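Local coordinates for protein FACT complex subunit SPT16 (Ashbya gossypii, PDB 6A8M) that probably reorganises nucleosomes as part of the FACT histone chaperone during transcription, replication and repair, here represented by its peptidase-like N-terminal domain, at residues 15-20 with 98-103; 30-35 with 130-135; 62-67 with 75-80. All coordinates share one frame; numbering follows the deposited sequence.

Contact 1: residues 15-20 with 98-103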
ATOM      1  N   ARG A  15     -10.104  14.747  -6.950  1.00 18.01           N
ATOM      2  CA  ARG A  15     -10.316  13.431  -6.353  1.00 16.37           C
ATOM      3  C   ARG A  15     -11.667  13.350  -5.657  1.00 16.57           C
ATOM      4  O   ARG A  15     -12.356  12.326  -5.741  1.00 15.97           O
ATOM      5  CB  ARG A  15      -9.164  13.109  -5.391  1.00 17.70           C
ATOM      6  CG  ARG A  15      -7.825  12.992  -6.135  1.00 17.24           C
ATOM      7  CD  ARG A  15      -6.658  12.633  -5.240  1.00 14.58           C
ATOM      8  NE  ARG A  15      -5.385  12.605  -5.979  1.00 14.78           N
ATOM      9  CZ  ARG A  15      -4.186  12.516  -5.410  1.00 15.69           C
ATOM     10  NH1 ARG A  15      -4.072  12.463  -4.090  1.00 17.19           N
ATOM     11  NH2 ARG A  15      -3.080  12.534  -6.166  1.00 15.22           N
ATOM     12  N   LEU A  16     -12.058  14.422  -4.969  1.00 16.50           N
ATOM     13  CA  LEU A  16     -13.385  14.466  -4.359  1.00 16.34           C
ATOM     14  C   LEU A  16     -14.480  14.407  -5.413  1.00 17.21           C
ATOM     15  O   LEU A  16     -15.468  13.686  -5.243  1.00 18.03           O
ATOM     16  CB  LEU A  16     -13.547  15.720  -3.504  1.00 15.85           C
ATOM     17  CG  LEU A  16     -14.907  15.792  -2.793  1.00 16.98           C
ATOM     18  CD1 LEU A  16     -15.081  14.562  -1.893  1.00 16.91           C
ATOM     19  CD2 LEU A  16     -15.039  17.068  -1.971  1.00 16.67           C
ATOM     20  N   LEU A  17     -14.315  15.139  -6.523  1.00 18.20           N
ATOM     21  CA  LEU A  17     -15.314  15.080  -7.586  1.00 17.77           C
ATOM     22  C   LEU A  17     -15.319  13.715  -8.270  1.00 16.96           C
ATOM     23  O   LEU A  17     -16.388  13.204  -8.622  1.00 19.46           O
ATOM     24  CB  LEU A  17     -15.080  16.196  -8.601  1.00 18.72           C
ATOM     25  CG  LEU A  17     -15.359  17.602  -8.065  1.00 20.63           C
ATOM     26  CD1 LEU A  17     -15.231  18.611  -9.182  1.00 25.64           C
ATOM     27  CD2 LEU A  17     -16.740  17.665  -7.441  1.00 24.80           C
ATOM     28  N   ALA A  18     -14.147  13.090  -8.433  1.00 16.57           N
ATOM     29  CA  ALA A  18     -14.122  11.721  -8.958  1.00 17.79           C
ATOM     30  C   ALA A  18     -14.899  10.769  -8.062  1.00 17.73           C
ATOM     31  O   ALA A  18     -15.645   9.913  -8.551  1.00 17.42           O
ATOM     32  CB  ALA A  18     -12.686  11.231  -9.129  1.00 18.69           C
ATOM     33  N   LEU A  19     -14.762  10.927  -6.741  1.00 18.67           N
ATOM     34  CA  LEU A  19     -15.506  10.099  -5.792  1.00 18.47           C
ATOM     35  C   LEU A  19     -17.004  10.345  -5.895  1.00 18.67           C
ATOM     36  O   LEU A  19     -17.804   9.402  -5.888  1.00 20.18           O
ATOM     37  CB  LEU A  19     -15.013  10.391  -4.373  1.00 17.30           C
ATOM     38  CG  LEU A  19     -15.719   9.709  -3.207  1.00 17.92           C
ATOM     39  CD1 LEU A  19     -15.593   8.188  -3.271  1.00 17.24           C
ATOM     40  CD2 LEU A  19     -15.124  10.238  -1.909  1.00 16.05           C
ATOM     41  N   ARG A  20     -17.403  11.615  -5.975  1.00 17.23           N
ATOM     42  CA  ARG A  20     -18.803  11.957  -6.199  1.00 19.91           C
ATOM     43  C   ARG A  20     -19.327  11.290  -7.465  1.00 19.66           C
ATOM     44  O   ARG A  20     -20.397  10.676  -7.461  1.00 23.13           O
ATOM     45  CB  ARG A  20     -18.944  13.479  -6.298  1.00 19.41           C
ATOM     46  CG  ARG A  20     -20.366  13.995  -6.299  1.00 23.68           C
ATOM     47  CD  ARG A  20     -20.937  14.086  -7.683  1.00 30.15           C
ATOM     48  NE  ARG A  20     -20.163  14.989  -8.525  1.00 35.56           N
ATOM     49  CZ  ARG A  20     -20.613  16.158  -8.975  1.00 39.82           C
ATOM     50  NH1 ARG A  20     -21.838  16.568  -8.659  1.00 41.73           N
ATOM     51  NH2 ARG A  20     -19.839  16.912  -9.747  1.00 39.47           N
ATOM     52  N   ASN A  98     -23.462  25.825  -8.699  1.00 56.77           N
ATOM     53  CA  ASN A  98     -24.715  25.203  -9.110  1.00 57.76           C
ATOM     54  C   ASN A  98     -24.570  23.699  -9.344  1.00 53.78           C
ATOM     55  O   ASN A  98     -25.316  23.112 -10.130  1.00 56.70           O
ATOM     56  CB  ASN A  98     -25.263  25.892 -10.359  1.00 60.09           C
ATOM     57  N   THR A  99     -23.628  23.055  -8.664  1.00 44.53           N
ATOM     58  CA  THR A  99     -23.403  21.631  -8.887  1.00 37.13           C
ATOM     59  C   THR A  99     -23.049  20.901  -7.597  1.00 30.63           C
ATOM     60  O   THR A  99     -23.571  19.814  -7.331  1.00 30.11           O
ATOM     61  CB  THR A  99     -22.289  21.414  -9.913  1.00 35.44           C
ATOM     62  OG1 THR A  99     -21.192  22.290  -9.627  1.00 35.55           O
ATOM     63  CG2 THR A  99     -22.781  21.674 -11.335  1.00 36.52           C
ATOM     64  N   PHE A 100     -22.179  21.494  -6.784  1.00 25.12           N
ATOM     65  CA  PHE A 100     -21.569  20.763  -5.685  1.00 22.96           C
ATOM     66  C   PHE A 100     -21.150  21.754  -4.612  1.00 23.54           C
ATOM     67  O   PHE A 100     -20.404  22.696  -4.897  1.00 25.80           O
ATOM     68  CB  PHE A 100     -20.366  19.968  -6.190  1.00 21.94           C
ATOM     69  CG  PHE A 100     -19.840  18.967  -5.220  1.00 21.03           C
ATOM     70  CD1 PHE A 100     -20.476  17.748  -5.051  1.00 21.24           C
ATOM     71  CD2 PHE A 100     -18.687  19.218  -4.502  1.00 22.09           C
ATOM     72  CE1 PHE A 100     -19.988  16.813  -4.178  1.00 19.72           C
ATOM     73  CE2 PHE A 100     -18.190  18.273  -3.614  1.00 21.36           C
ATOM     74  CZ  PHE A 100     -18.840  17.067  -3.459  1.00 20.51           C
ATOM     75  N   LYS A 101     -21.606  21.535  -3.382  1.00 22.37           N
ATOM     76  CA  LYS A 101     -21.369  22.477  -2.295  1.00 22.28           C
ATOM     77  C   LYS A 101     -20.772  21.736  -1.111  1.00 20.62           C
ATOM     78  O   LYS A 101     -21.402  20.821  -0.568  1.00 21.37           O
ATOM     79  CB  LYS A 101     -22.670  23.169  -1.890  1.00 25.03           C
ATOM     80  CG  LYS A 101     -22.503  24.230  -0.822  1.00 29.31           C
ATOM     81  CD  LYS A 101     -23.848  24.621  -0.233  1.00 34.14           C
ATOM     82  CE  LYS A 101     -23.695  25.828   0.661  1.00 37.27           C
ATOM     83  NZ  LYS A 101     -22.411  25.751   1.417  1.00 38.15           N
ATOM     84  N   ILE A 102     -19.575  22.140  -0.701  1.00 16.85           N
ATOM     85  CA  ILE A 102     -18.926  21.576   0.482  1.00 18.27           C
ATOM     86  C   ILE A 102     -19.294  22.434   1.678  1.00 19.72           C
ATOM     87  O   ILE A 102     -19.152  23.660   1.633  1.00 20.17           O
ATOM     88  CB  ILE A 102     -17.402  21.530   0.306  1.00 18.66           C
ATOM     89  CG1 ILE A 102     -17.002  20.673  -0.893  1.00 18.43           C
ATOM     90  CG2 ILE A 102     -16.711  21.031   1.588  1.00 19.51           C
ATOM     91  CD1 ILE A 102     -15.521  20.835  -1.252  1.00 19.93           C
ATOM     92  N   GLU A 103     -19.751  21.796   2.755  1.00 19.39           N
ATOM     93  CA  GLU A 103     -20.039  22.481   4.008  1.00 20.55           C
ATOM     94  C   GLU A 103     -19.065  22.010   5.075  1.00 18.42           C
ATOM     95  O   GLU A 103     -18.905  20.805   5.284  1.00 18.11           O
ATOM     96  CB  GLU A 103     -21.477  22.217   4.465  1.00 22.07           C
ATOM     97  CG  GLU A 103     -22.505  22.528   3.413  1.00 24.06           C
ATOM     98  CD  GLU A 103     -23.917  22.334   3.897  1.00 28.39           C
ATOM     99  OE1 GLU A 103     -24.834  22.314   3.047  1.00 31.77           O
ATOM    100  OE2 GLU A 103     -24.118  22.206   5.121  1.00 29.24           O
TER
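Leu-17 and Phe-100 have their CA atoms 8.7 Å apart, and Leu-16 and Ile-102 theirs 10.2 Å apart, spacings too wide for backbone pairing, so that the contact between this helical turn and the entry to a strand is made largely by side chains. No hydrogen bond crosses the gap; Phe-100 makes the largest single contribution. With its CG anti to the backbone N (chi1 -168°), the phenyl group reaches toward the helix and is met there by three residues in different ways. Leu-17 lays CD2 over one face, 4.1 Å from the ring centroid and 19° off the normal, which meets the geometry of a CH-pi contact; the methyl is displaced toward the CG-CD2 side of the ring. Leu-16 arrives instead at the edge, its CD2 3.8 Å from Phe-100 CE2. The same methyl meets Ile-102 CD1 tip to tip at 3.9 Å, extending the apolar contact from the loop into the strand. Arg-20 uses its aliphatic part first: CG is 3.5 Å from Phe-100 CE1, approaching obliquely. The arginine chain then bends at chi2 and chi3, bringing Phe-100 CD1 over one face of the guanidinium, although the two planes are inclined by 55° and so are far from a parallel stack. NH1 is held by a hydrogen bond to Lys-70 O, in the turn between strands 64-68 and 72-77, while Thr-99 spends its hydroxyl on Leu-96 O. This is largely apolar packing of helix 9-22 against the outer strand 101-106 of the N-terminal lobe's sheet and the loop leading into it. Helix 48-57 adjoins it through Leu-56 on Leu-16, and helix 79-95 through Val-89 and Met-92 on Ile-102.

Contact 2: residues 30-35 with 130-135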
ATOM      1  N   PRO A  30     -24.982   2.752  -3.388  1.00 21.85           N
ATOM      2  CA  PRO A  30     -25.170   3.650  -2.243  1.00 22.47           C
ATOM      3  C   PRO A  30     -25.646   5.014  -2.726  1.00 22.63           C
ATOM      4  O   PRO A  30     -25.245   5.486  -3.793  1.00 24.40           O
ATOM      5  CB  PRO A  30     -23.772   3.720  -1.607  1.00 21.03           C
ATOM      6  CG  PRO A  30     -22.834   3.444  -2.762  1.00 20.24           C
ATOM      7  CD  PRO A  30     -23.558   2.456  -3.646  1.00 23.31           C
ATOM      8  N   SER A  31     -26.519   5.635  -1.934  1.00 23.10           N
ATOM      9  CA  SER A  31     -27.048   6.961  -2.228  1.00 25.90           C
ATOM     10  C   SER A  31     -26.224   8.077  -1.606  1.00 22.69           C
ATOM     11  O   SER A  31     -26.412   9.249  -1.965  1.00 22.25           O
ATOM     12  CB  SER A  31     -28.491   7.078  -1.729  1.00 28.94           C
ATOM     13  OG  SER A  31     -29.310   6.067  -2.280  1.00 33.29           O
ATOM     14  N   SER A  32     -25.325   7.737  -0.690  1.00 21.03           N
ATOM     15  CA  SER A  32     -24.440   8.677  -0.012  1.00 20.92           C
ATOM     16  C   SER A  32     -23.340   7.846   0.632  1.00 20.48           C
ATOM     17  O   SER A  32     -23.460   6.629   0.746  1.00 20.40           O
ATOM     18  CB  SER A  32     -25.177   9.508   1.043  1.00 23.41           C
ATOM     19  OG  SER A  32     -25.727   8.700   2.080  1.00 23.10           O
ATOM     20  N   LEU A  33     -22.275   8.523   1.061  1.00 18.12           N
ATOM     21  CA  LEU A  33     -21.130   7.897   1.711  1.00 17.79           C
ATOM     22  C   LEU A  33     -20.907   8.589   3.044  1.00 16.21           C
ATOM     23  O   LEU A  33     -21.058   9.810   3.132  1.00 15.07           O
ATOM     24  CB  LEU A  33     -19.863   8.028   0.871  1.00 16.13           C
ATOM     25  CG  LEU A  33     -19.910   7.539  -0.574  1.00 16.88           C
ATOM     26  CD1 LEU A  33     -18.577   7.739  -1.240  1.00 15.18           C
ATOM     27  CD2 LEU A  33     -20.325   6.055  -0.591  1.00 19.86           C
ATOM     28  N   VAL A  34     -20.539   7.826   4.078  1.00 15.61           N
ATOM     29  CA  VAL A  34     -20.111   8.406   5.351  1.00 15.94           C
ATOM     30  C   VAL A  34     -18.828   7.723   5.823  1.00 15.68           C
ATOM     31  O   VAL A  34     -18.794   6.495   5.970  1.00 16.42           O
ATOM     32  CB  VAL A  34     -21.192   8.294   6.441  1.00 17.19           C
ATOM     33  CG1 VAL A  34     -20.701   8.983   7.704  1.00 15.30           C
ATOM     34  CG2 VAL A  34     -22.538   8.910   5.968  1.00 16.41           C
ATOM     35  N   PHE A  35     -17.791   8.524   6.094  1.00 14.23           N
ATOM     36  CA  PHE A  35     -16.510   8.046   6.605  1.00 13.68           C
ATOM     37  C   PHE A  35     -16.192   8.789   7.895  1.00 14.22           C
ATOM     38  O   PHE A  35     -16.252  10.023   7.925  1.00 16.11           O
ATOM     39  CB  PHE A  35     -15.386   8.268   5.585  1.00 12.47           C
ATOM     40  CG  PHE A  35     -15.663   7.629   4.253  1.00 13.61           C
ATOM     41  CD1 PHE A  35     -15.400   6.289   4.072  1.00 14.84           C
ATOM     42  CD2 PHE A  35     -16.198   8.358   3.212  1.00 12.91           C
ATOM     43  CE1 PHE A  35     -15.659   5.672   2.858  1.00 16.76           C
ATOM     44  CE2 PHE A  35     -16.467   7.749   1.984  1.00 14.77           C
ATOM     45  CZ  PHE A  35     -16.197   6.403   1.813  1.00 16.79           C
ATOM     46  N   SER A 130     -31.701   4.895   1.359  1.00 33.96           N
ATOM     47  CA  SER A 130     -31.542   3.932   2.439  1.00 35.14           C
ATOM     48  C   SER A 130     -30.194   3.227   2.388  1.00 32.70           C
ATOM     49  O   SER A 130     -29.718   2.756   3.424  1.00 32.78           O
ATOM     50  CB  SER A 130     -32.677   2.902   2.412  1.00 41.59           C
ATOM     51  OG  SER A 130     -32.781   2.278   1.147  1.00 44.77           O
ATOM     52  N   ALA A 131     -29.577   3.132   1.212  1.00 31.10           N
ATOM     53  CA  ALA A 131     -28.262   2.511   1.077  1.00 29.46           C
ATOM     54  C   ALA A 131     -27.189   3.564   1.322  1.00 28.13           C
ATOM     55  O   ALA A 131     -27.116   4.566   0.595  1.00 27.26           O
ATOM     56  CB  ALA A 131     -28.087   1.883  -0.305  1.00 29.54           C
ATOM     57  N   VAL A 132     -26.332   3.309   2.313  1.00 25.83           N
ATOM     58  CA  VAL A 132     -25.274   4.228   2.720  1.00 23.14           C
ATOM     59  C   VAL A 132     -23.940   3.516   2.573  1.00 21.43           C
ATOM     60  O   VAL A 132     -23.742   2.452   3.161  1.00 20.41           O
ATOM     61  CB  VAL A 132     -25.477   4.698   4.173  1.00 24.30           C
ATOM     62  CG1 VAL A 132     -24.582   5.882   4.478  1.00 22.24           C
ATOM     63  CG2 VAL A 132     -26.942   5.038   4.419  1.00 24.76           C
ATOM     64  N   GLY A 133     -23.016   4.126   1.832  1.00 20.28           N
ATOM     65  CA  GLY A 133     -21.704   3.535   1.633  1.00 20.12           C
ATOM     66  C   GLY A 133     -20.820   3.810   2.836  1.00 18.71           C
ATOM     67  O   GLY A 133     -20.720   4.949   3.299  1.00 17.06           O
ATOM     68  N   LEU A 134     -20.199   2.758   3.362  1.00 17.67           N
ATOM     69  CA  LEU A 134     -19.417   2.833   4.583  1.00 17.86           C
ATOM     70  C   LEU A 134     -18.138   2.023   4.420  1.00 17.00           C
ATOM     71  O   LEU A 134     -18.084   1.082   3.629  1.00 17.98           O
ATOM     72  CB  LEU A 134     -20.193   2.280   5.782  1.00 19.12           C
ATOM     73  CG  LEU A 134     -21.522   2.939   6.135  1.00 21.56           C
ATOM     74  CD1 LEU A 134     -22.164   2.137   7.238  1.00 22.33           C
ATOM     75  CD2 LEU A 134     -21.271   4.359   6.583  1.00 21.54           C
ATOM     76  N   ALA A 135     -17.108   2.405   5.181  1.00 16.03           N
ATOM     77  CA  ALA A 135     -15.912   1.573   5.346  1.00 16.87           C
ATOM     78  C   ALA A 135     -16.192   0.625   6.509  1.00 20.01           C
ATOM     79  O   ALA A 135     -15.901   0.918   7.673  1.00 19.37           O
ATOM     80  CB  ALA A 135     -14.675   2.446   5.562  1.00 16.57           C
TER
HETATM   81  O   HOH W   1     -27.826   7.287   1.565  1.00 22.91           O
HETATM   82  O   HOH W   2     -17.628   4.446   7.264  1.00 19.01           O
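Leu-33 sits against Gly-133 in the tight centre of a parallel strand pair. Leu-33 CD2 lies 3.6 Å from Gly-133 CA, on the side of the sheet where the glycine has no side chain of its own. Two torsions of the leucine together bring CD2 over the glycine: CG is anti to the carbonyl carbon (chi1 -54°), and chi2 is extended, near 180°. Pro-30 CB comes to 3.5 Å from Gly-133 N, so leucine and proline both crowd this one residue. The glycine backbone is held through both its N-H and its C=O: the N bonds Ser-32 O at 2.8 Å, and the O takes the N-H of Val-34 at 3.0 Å. Ser-31 N adds a bond of 2.8 Å to Ala-131 O.

Strands 32-37 and 131-134 are inner neighbours in the mixed six-stranded sheet of the alpha/beta N-terminal lobe, a domain related to the N-terminal domain of aminopeptidase P. On the face of Val-34 and Val-132 the valines meet obliquely, CG2 of the first against CG1 of the second. Val-125 of helix 113-128 covers both, and from helix 143-158 Trp-148 packs on Val-34 and Trp-152 on Val-132.

Toward the C-terminal end the segments part, consistent with the 38° between the strand directions. Val-34 O and Ala-135 N are 4.5 Å apart, too far for a direct bond, and a water bridges them, donating to Val-34 O at 2.7 Å and accepting from Ala-135 N at 3.0 Å. At the other end a second water joins Ser-32 OG to Ala-131 O, on the side where Ser-31 and Ala-131 are partly exposed.

Contact 3: residues 62-67 with 75-80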
ATOM      1  N   PRO A  62      -7.584  13.436  12.138  1.00 18.10           N
ATOM      2  CA  PRO A  62      -8.286  12.700  13.190  1.00 17.23           C
ATOM      3  C   PRO A  62      -9.563  13.410  13.611  1.00 16.09           C
ATOM      4  O   PRO A  62      -9.759  14.604  13.359  1.00 16.89           O
ATOM      5  CB  PRO A  62      -7.270  12.659  14.336  1.00 18.84           C
ATOM      6  CG  PRO A  62      -5.961  12.750  13.648  1.00 20.42           C
ATOM      7  CD  PRO A  62      -6.192  13.726  12.522  1.00 18.90           C
ATOM      8  N   THR A  63     -10.446  12.636  14.247  1.00 15.65           N
ATOM      9  CA  THR A  63     -11.666  13.175  14.846  1.00 16.30           C
ATOM     10  C   THR A  63     -12.463  14.001  13.834  1.00 15.04           C
ATOM     11  O   THR A  63     -12.788  15.166  14.060  1.00 19.96           O
ATOM     12  CB  THR A  63     -11.305  14.006  16.081  1.00 18.52           C
ATOM     13  OG1 THR A  63     -10.370  13.267  16.876  1.00 22.65           O
ATOM     14  CG2 THR A  63     -12.514  14.272  16.915  1.00 20.47           C
ATOM     15  N   THR A  64     -12.724  13.396  12.678  1.00 14.71           N
ATOM     16  CA  THR A  64     -13.278  14.089  11.525  1.00 15.18           C
ATOM     17  C   THR A  64     -14.246  13.168  10.811  1.00 14.58           C
ATOM     18  O   THR A  64     -13.961  11.981  10.648  1.00 14.69           O
ATOM     19  CB  THR A  64     -12.167  14.513  10.549  1.00 15.12           C
ATOM     20  OG1 THR A  64     -11.354  15.500  11.180  1.00 15.45           O
ATOM     21  CG2 THR A  64     -12.737  15.072   9.249  1.00 15.56           C
ATOM     22  N   LEU A  65     -15.382  13.717  10.397  1.00 14.81           N
ATOM     23  CA  LEU A  65     -16.346  12.994   9.587  1.00 14.03           C
ATOM     24  C   LEU A  65     -16.426  13.642   8.210  1.00 13.67           C
ATOM     25  O   LEU A  65     -16.485  14.867   8.087  1.00 15.25           O
ATOM     26  CB  LEU A  65     -17.718  12.995  10.264  1.00 15.54           C
ATOM     27  CG  LEU A  65     -18.824  12.201   9.566  1.00 16.52           C
ATOM     28  CD1 LEU A  65     -19.859  11.755  10.605  1.00 17.71           C
ATOM     29  CD2 LEU A  65     -19.491  13.019   8.485  1.00 17.72           C
ATOM     30  N   ILE A  66     -16.467  12.815   7.173  1.00 15.06           N
ATOM     31  CA  ILE A  66     -16.668  13.266   5.810  1.00 14.30           C
ATOM     32  C   ILE A  66     -17.829  12.468   5.232  1.00 15.21           C
ATOM     33  O   ILE A  66     -17.785  11.235   5.220  1.00 15.40           O
ATOM     34  CB  ILE A  66     -15.411  13.069   4.944  1.00 14.32           C
ATOM     35  CG1 ILE A  66     -14.200  13.763   5.578  1.00 13.88           C
ATOM     36  CG2 ILE A  66     -15.680  13.503   3.487  1.00 12.85           C
ATOM     37  CD1 ILE A  66     -12.851  13.450   4.870  1.00 17.13           C
ATOM     38  N   ALA A  67     -18.849  13.159   4.749  1.00 15.17           N
ATOM     39  CA  ALA A  67     -19.966  12.513   4.078  1.00 15.66           C
ATOM     40  C   ALA A  67     -20.106  13.091   2.683  1.00 16.18           C
ATOM     41  O   ALA A  67     -19.929  14.296   2.488  1.00 15.57           O
ATOM     42  CB  ALA A  67     -21.268  12.688   4.852  1.00 16.02           C
ATOM     43  N   VAL A  75     -18.117  18.029   5.894  1.00 15.68           N
ATOM     44  CA  VAL A  75     -16.958  17.706   6.718  1.00 15.73           C
ATOM     45  C   VAL A  75     -17.237  18.240   8.114  1.00 16.45           C
ATOM     46  O   VAL A  75     -17.492  19.438   8.276  1.00 18.85           O
ATOM     47  CB  VAL A  75     -15.671  18.326   6.149  1.00 17.16           C
ATOM     48  CG1 VAL A  75     -14.478  17.946   6.991  1.00 17.71           C
ATOM     49  CG2 VAL A  75     -15.484  17.906   4.699  1.00 16.66           C
ATOM     50  N   ILE A  76     -17.196  17.361   9.114  1.00 15.00           N
ATOM     51  CA  ILE A  76     -17.304  17.754  10.518  1.00 16.65           C
ATOM     52  C   ILE A  76     -15.909  17.636  11.098  1.00 16.32           C
ATOM     53  O   ILE A  76     -15.335  16.540  11.124  1.00 16.11           O
ATOM     54  CB  ILE A  76     -18.290  16.870  11.297  1.00 16.39           C
ATOM     55  CG1 ILE A  76     -19.676  16.882  10.651  1.00 18.00           C
ATOM     56  CG2 ILE A  76     -18.336  17.290  12.798  1.00 17.87           C
ATOM     57  CD1 ILE A  76     -20.669  15.934  11.313  1.00 19.09           C
ATOM     58  N   THR A  77     -15.344  18.754  11.534  1.00 17.23           N
ATOM     59  CA  THR A  77     -13.970  18.736  12.020  1.00 18.31           C
ATOM     60  C   THR A  77     -13.746  19.969  12.890  1.00 18.47           C
ATOM     61  O   THR A  77     -14.578  20.875  12.945  1.00 19.22           O
ATOM     62  CB  THR A  77     -12.968  18.666  10.861  1.00 19.05           C
ATOM     63  OG1 THR A  77     -11.694  18.241  11.358  1.00 21.85           O
ATOM     64  CG2 THR A  77     -12.824  20.031  10.161  1.00 17.59           C
ATOM     65  N   SER A  78     -12.603  19.992  13.561  1.00 18.94           N
ATOM     66  CA  SER A  78     -12.353  21.017  14.564  1.00 20.09           C
ATOM     67  C   SER A  78     -12.078  22.370  13.914  1.00 22.17           C
ATOM     68  O   SER A  78     -11.779  22.473  12.724  1.00 20.29           O
ATOM     69  CB  SER A  78     -11.159  20.625  15.429  1.00 22.81           C
ATOM     70  OG  SER A  78      -9.985  20.628  14.634  1.00 22.84           O
ATOM     71  N   ALA A  79     -12.152  23.422  14.735  1.00 23.67           N
ATOM     72  CA  ALA A  79     -11.898  24.761  14.221  1.00 25.24           C
ATOM     73  C   ALA A  79     -10.479  24.882  13.675  1.00 24.73           C
ATOM     74  O   ALA A  79     -10.248  25.567  12.671  1.00 25.42           O
ATOM     75  CB  ALA A  79     -12.148  25.795  15.320  1.00 25.93           C
ATOM     76  N   ALA A  80      -9.514  24.229  14.328  1.00 25.59           N
ATOM     77  CA  ALA A  80      -8.126  24.293  13.873  1.00 26.67           C
ATOM     78  C   ALA A  80      -7.943  23.586  12.536  1.00 28.59           C
ATOM     79  O   ALA A  80      -7.230  24.083  11.656  1.00 30.85           O
ATOM     80  CB  ALA A  80      -7.206  23.685  14.928  1.00 27.81           C
TER
HETATM   81  O   HOH W   3     -11.098  17.382  14.530  1.00 36.60           O
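Ile-76 and Leu-65 face each other as an antiparallel hydrogen-bonded pair, and with Val-75 they account for most of the surface buried here. The two bonds of the pair run from Leu-65 N to Ile-76 O at 2.9 Å and from Ile-76 N to Leu-65 O at 2.8 Å. The strand directions differ by 175°, almost exactly antiparallel, as expected of the hairpin formed by strands 64-68 and 72-77. On the side of this pair the side chains touch near their bases, CB to CB at 4.1 Å. Helix 113-128 meets them with Leu-121 on Leu-65 and Leu-117 on Ile-76, helix 143-158 with Trp-148 on Leu-65 and Phe-144 on Ile-76.

Val-75 belongs to the other face, in a non-hydrogen-bonded pair with Ile-66. Its CG1, anti to the backbone N (chi1 -178°), comes within 4.0 Å of Thr-64 CG2 and 4.4 Å of Ile-66 CG1. Beyond the pair, Thr-63 and Thr-64 both face Leu-37 of strand 32-37 in a G1 beta bulge.

The side chains of Thr-64 and Thr-77 run alongside each other in one direction. The Thr-77 hydroxyl donates to Thr-64 OG1 at 2.8 Å, and Thr-64 OG1 in turn donates to Pro-62 O at 2.8 Å from above the carbonyl plane. Past Leu-65 and Ile-76, then, the segments are joined by threonine hydroxyls and by a water that donates to Thr-63 O (2.8 Å) and weakly accepts from Ser-78 N, consistent with the direct backbone ladder ending there.

Overall arrangement
From the N terminus, helix 9-22 supplies the first half of contact 1 and strand 32-37 the first half of contact 2. The chain then passes through helix 48-57 to the hairpin, where contact 3 closes the shortest loop. After helix 79-95, strand 101-106 completes contact 1; strand 131-134, reached through helix 113-128, completes contact 2. Contacts 1 and 2 therefore cross along the chain, and contact 3 lies within both their loops. All three reach the same sheet: Glu-103 O probably bonds Val-75 N between contacts 1 and 3, Phe-35 N probably bonds Ile-66 O between contacts 2 and 3, and Leu-19 packs on Leu-33 between contacts 1 and 2.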